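PDB 4FS7: uncharacterized protein from Bacteroides ovatus, which is of unknown function but, as an extracellular leucine-rich repeat protein of the BspA type, probably binds other proteins. Local coordinates for residues I153-L164 against H177-L187. Sequence-based numbering, arbitrary orientation.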
loop_
_atom_site.group_PDB
_atom_site.type_symbol
_atom_site.label_atom_id
_atom_site.label_comp_id
_atom_site.label_asym_id
_atom_site.label_seq_id
_atom_site.Cartn_x
_atom_site.Cartn_y
_atom_site.Cartn_z
ATOM N N ILE A 153 -4.753 10.326 9.960
ATOM C CA ILE A 153 -4.873 10.480 8.542
ATOM C C ILE A 153 -5.618 9.280 8.037
ATOM O O ILE A 153 -5.160 8.137 8.207
ATOM C CB ILE A 153 -3.516 10.644 7.816
ATOM C CG1 ILE A 153 -2.708 11.808 8.379
ATOM C CG2 ILE A 153 -3.743 10.834 6.319
ATOM C CD1 ILE A 153 -1.278 11.867 7.826
ATOM N N GLY A 154 -6.793 9.486 7.451
ATOM C CA GLY A 154 -7.663 8.387 7.100
ATOM C C GLY A 154 -7.226 7.568 5.892
ATOM O O GLY A 154 -6.376 7.954 5.096
ATOM N N ASP A 155 -7.896 6.418 5.740
ATOM C CA ASP A 155 -7.663 5.513 4.644
ATOM C C ASP A 155 -7.626 6.254 3.320
ATOM O O ASP A 155 -8.488 7.108 3.038
ATOM C CB ASP A 155 -8.806 4.469 4.537
ATOM C CG ASP A 155 -8.912 3.523 5.696
ATOM O OD1 ASP A 155 -8.078 3.565 6.595
ATOM O OD2 ASP A 155 -9.855 2.684 5.643
ATOM N N GLU A 156 -6.646 5.912 2.483
ATOM C CA GLU A 156 -6.603 6.394 1.103
ATOM C C GLU A 156 -6.592 7.931 1.006
ATOM O O GLU A 156 -6.920 8.483 -0.056
ATOM C CB GLU A 156 -7.728 5.796 0.254
ATOM C CG GLU A 156 -7.532 4.295 -0.012
ATOM C CD GLU A 156 -8.451 3.724 -1.063
ATOM O OE1 GLU A 156 -9.068 4.471 -1.851
ATOM O OE2 GLU A 156 -8.569 2.483 -1.116
ATOM N N ALA A 157 -6.081 8.616 2.024
ATOM C CA ALA A 157 -6.122 10.086 1.999
ATOM C C ALA A 157 -5.329 10.687 0.850
ATOM O O ALA A 157 -5.705 11.742 0.350
ATOM C CB ALA A 157 -5.652 10.654 3.342
ATOM N N PHE A 158 -4.244 10.017 0.426
ATOM C CA PHE A 158 -3.395 10.471 -0.657
ATOM C C PHE A 158 -3.353 9.448 -1.782
ATOM O O PHE A 158 -2.414 9.421 -2.583
ATOM C CB PHE A 158 -1.990 10.812 -0.142
ATOM C CG PHE A 158 -2.016 11.938 0.833
ATOM C CD1 PHE A 158 -2.165 13.224 0.355
ATOM C CD2 PHE A 158 -1.959 11.722 2.207
ATOM C CE1 PHE A 158 -2.249 14.313 1.208
ATOM C CE2 PHE A 158 -2.029 12.821 3.076
ATOM C CZ PHE A 158 -2.196 14.090 2.549
ATOM N N ALA A 159 -4.349 8.579 -1.858
ATOM C CA ALA A 159 -4.347 7.573 -2.938
ATOM C C ALA A 159 -4.457 8.257 -4.302
ATOM O O ALA A 159 -5.179 9.270 -4.445
ATOM C CB ALA A 159 -5.478 6.584 -2.757
ATOM N N THR A 160 -3.752 7.715 -5.301
ATOM C CA THR A 160 -3.798 8.184 -6.681
ATOM C C THR A 160 -3.323 9.615 -6.792
ATOM O O THR A 160 -3.654 10.286 -7.767
ATOM C CB THR A 160 -5.160 7.921 -7.384
ATOM O OG1 THR A 160 -6.144 8.845 -6.975
ATOM C CG2 THR A 160 -5.672 6.557 -7.102
ATOM N N CYS A 161 -2.459 10.068 -5.898
ATOM C CA CYS A 161 -1.784 11.351 -6.048
ATOM C C CYS A 161 -0.546 11.098 -6.930
ATOM O O CYS A 161 0.566 10.805 -6.457
ATOM C CB CYS A 161 -1.429 11.927 -4.698
ATOM S SG CYS A 161 -2.902 12.461 -3.753
ATOM N N GLU A 162 -0.777 11.172 -8.242
ATOM C CA GLU A 162 0.174 10.639 -9.225
ATOM C C GLU A 162 1.376 11.533 -9.504
ATOM O O GLU A 162 2.306 11.088 -10.170
ATOM C CB GLU A 162 -0.549 10.224 -10.528
ATOM C CG GLU A 162 -1.564 9.083 -10.294
ATOM C CD GLU A 162 -2.277 8.593 -11.526
ATOM O OE1 GLU A 162 -2.379 9.329 -12.531
ATOM O OE2 GLU A 162 -2.755 7.444 -11.487
ATOM N N SER A 163 1.388 12.750 -8.945
ATOM C CA SER A 163 2.536 13.636 -9.057
ATOM C C SER A 163 3.310 13.741 -7.739
ATOM O O SER A 163 4.327 14.435 -7.702
ATOM C CB SER A 163 2.105 15.051 -9.488
ATOM O OG SER A 163 1.607 15.012 -10.788
ATOM N N LEU A 164 2.833 13.104 -6.668
ATOM C CA LEU A 164 3.439 13.288 -5.342
ATOM C C LEU A 164 4.850 12.686 -5.287
ATOM O O LEU A 164 5.030 11.485 -5.553
ATOM C CB LEU A 164 2.575 12.650 -4.280
ATOM C CG LEU A 164 2.932 12.881 -2.822
ATOM C CD1 LEU A 164 2.782 14.366 -2.405
ATOM C CD2 LEU A 164 2.034 11.997 -1.925
ATOM N N HIS A 177 -2.655 4.226 7.751
ATOM C CA HIS A 177 -3.925 3.617 7.401
ATOM C C HIS A 177 -3.947 2.960 6.031
ATOM O O HIS A 177 -3.094 3.207 5.175
ATOM C CB HIS A 177 -5.058 4.650 7.542
ATOM C CG HIS A 177 -5.467 4.885 8.963
ATOM N ND1 HIS A 177 -6.768 5.179 9.311
ATOM C CD2 HIS A 177 -4.744 4.946 10.114
ATOM C CE1 HIS A 177 -6.833 5.370 10.626
ATOM N NE2 HIS A 177 -5.622 5.238 11.140
ATOM N N ASN A 178 -4.949 2.122 5.861
ATOM C CA ASN A 178 -5.094 1.346 4.638
ATOM C C ASN A 178 -5.039 2.242 3.375
ATOM O O ASN A 178 -5.709 3.269 3.281
ATOM C CB ASN A 178 -6.402 0.540 4.766
ATOM C CG ASN A 178 -6.760 -0.253 3.531
ATOM O OD1 ASN A 178 -6.691 0.239 2.421
ATOM N ND2 ASN A 178 -7.131 -1.498 3.728
ATOM N N GLY A 179 -4.192 1.855 2.422
ATOM C CA GLY A 179 -4.174 2.491 1.123
ATOM C C GLY A 179 -3.764 3.943 1.134
ATOM O O GLY A 179 -3.966 4.613 0.121
ATOM N N LEU A 180 -3.090 4.402 2.184
ATOM C CA LEU A 180 -2.798 5.831 2.333
ATOM C C LEU A 180 -2.151 6.464 1.134
ATOM O O LEU A 180 -2.528 7.584 0.722
ATOM C CB LEU A 180 -1.898 6.017 3.529
ATOM C CG LEU A 180 -1.551 7.433 3.935
ATOM C CD1 LEU A 180 -2.784 8.282 4.163
ATOM C CD2 LEU A 180 -0.702 7.397 5.223
ATOM N N PHE A 181 -1.152 5.783 0.547
ATOM C CA PHE A 181 -0.439 6.268 -0.618
ATOM C C PHE A 181 -0.606 5.344 -1.843
ATOM O O PHE A 181 0.233 5.322 -2.754
ATOM C CB PHE A 181 1.056 6.460 -0.322
ATOM C CG PHE A 181 1.317 7.464 0.747
ATOM C CD1 PHE A 181 1.137 8.801 0.492
ATOM C CD2 PHE A 181 1.678 7.102 2.032
ATOM C CE1 PHE A 181 1.341 9.735 1.449
ATOM C CE2 PHE A 181 1.900 8.042 2.985
ATOM C CZ PHE A 181 1.720 9.363 2.697
ATOM N N SER A 182 -1.687 4.579 -1.877
ATOM C CA SER A 182 -1.917 3.624 -2.964
ATOM C C SER A 182 -1.915 4.370 -4.293
ATOM O O SER A 182 -2.631 5.338 -4.440
ATOM C CB SER A 182 -3.257 2.941 -2.787
ATOM O OG SER A 182 -3.447 1.965 -3.809
ATOM N N GLY A 183 -1.147 3.919 -5.243
ATOM C CA GLY A 183 -1.146 4.540 -6.535
ATOM C C GLY A 183 -0.354 5.829 -6.727
ATOM O O GLY A 183 -0.514 6.535 -7.742
ATOM N N CYS A 184 0.523 6.142 -5.779
ATOM C CA CYS A 184 1.390 7.310 -5.872
ATOM C C CYS A 184 2.647 6.925 -6.649
ATOM O O CYS A 184 3.716 6.677 -6.104
ATOM C CB CYS A 184 1.755 7.870 -4.503
ATOM S SG CYS A 184 0.285 8.628 -3.686
ATOM N N GLY A 185 2.504 6.886 -7.974
ATOM C CA GLY A 185 3.510 6.291 -8.830
ATOM C C GLY A 185 4.745 7.119 -9.114
ATOM O O GLY A 185 5.640 6.631 -9.804
ATOM N N LYS A 186 4.828 8.326 -8.567
ATOM C CA LYS A 186 6.024 9.178 -8.650
ATOM C C LYS A 186 6.782 9.300 -7.328
ATOM O O LYS A 186 7.822 9.949 -7.244
ATOM C CB LYS A 186 5.641 10.586 -9.161
ATOM C CG LYS A 186 5.404 10.666 -10.644
ATOM C CD LYS A 186 6.414 9.867 -11.472
ATOM C CE LYS A 186 6.133 9.923 -12.993
ATOM N NZ LYS A 186 4.689 9.796 -13.445
ATOM N N LEU A 187 6.270 8.675 -6.273
ATOM C CA LEU A 187 6.876 8.755 -4.947
ATOM C C LEU A 187 8.096 7.811 -4.917
ATOM O O LEU A 187 7.941 6.608 -4.917
ATOM C CB LEU A 187 5.847 8.399 -3.867
ATOM C CG LEU A 187 6.273 8.599 -2.421
ATOM C CD1 LEU A 187 6.539 10.086 -2.115
ATOM C CD2 LEU A 187 5.206 8.050 -1.516
HETATM O O HOH W 1 -2.566 7.035 8.408
HETATM O O HOH W 2 -6.909 1.728 8.062
HETATM O O HOH W 3 -9.335 5.770 8.252
HETATM O O HOH W 4 -6.901 0.344 -0.318
HETATM O O HOH W 5 -2.495 5.822 -9.495
HETATM O O HOH W 6 2.395 8.487 -11.267
#
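His177 turns one ring face to the carbonyl of Ile153, whose O lies 3.4 Å from His177 CG and is offset toward the rim. Imidazole suits the place, giving that carbonyl a flat face and water 3 a ring nitrogen: with CG beside the backbone N (chi1 -77°), ND1 meets water 3 in the ring plane at 2.8 Å, and that water accepts from Asp155 N. Shortening His177 to an alanine is likely to cost water 3 its ND1 partner and to take the ring face away from Ile153 O. Further inside, Leu180, buried and apolar, presses CD1 against Ile153 CG2 at 3.5 Å, tighter than usual, and also meets Ala157 CB and the edge of the Phe158 ring. The flat Phe158 and Phe181 rings can lie side by side from coil to coil, planes 14° apart but slid so far that they barely overlap. Backbone bonds recur at every second residue, from Glu156 N to Asn178 O, Phe158 N to Leu180 O and Thr160 N to Ser182 O (2.8 Å). Gly179 has positive phi, and a CB there would strike Glu156 CG. These matching turns of successive leucine-rich repeats stack turn upon turn, in loops after strands 152-153 and 175-176; Phe158 continues the aromatic row to Phe136 on the preceding coil, while Gly179's backbone hydrogen-bonds to Asp201's on the next.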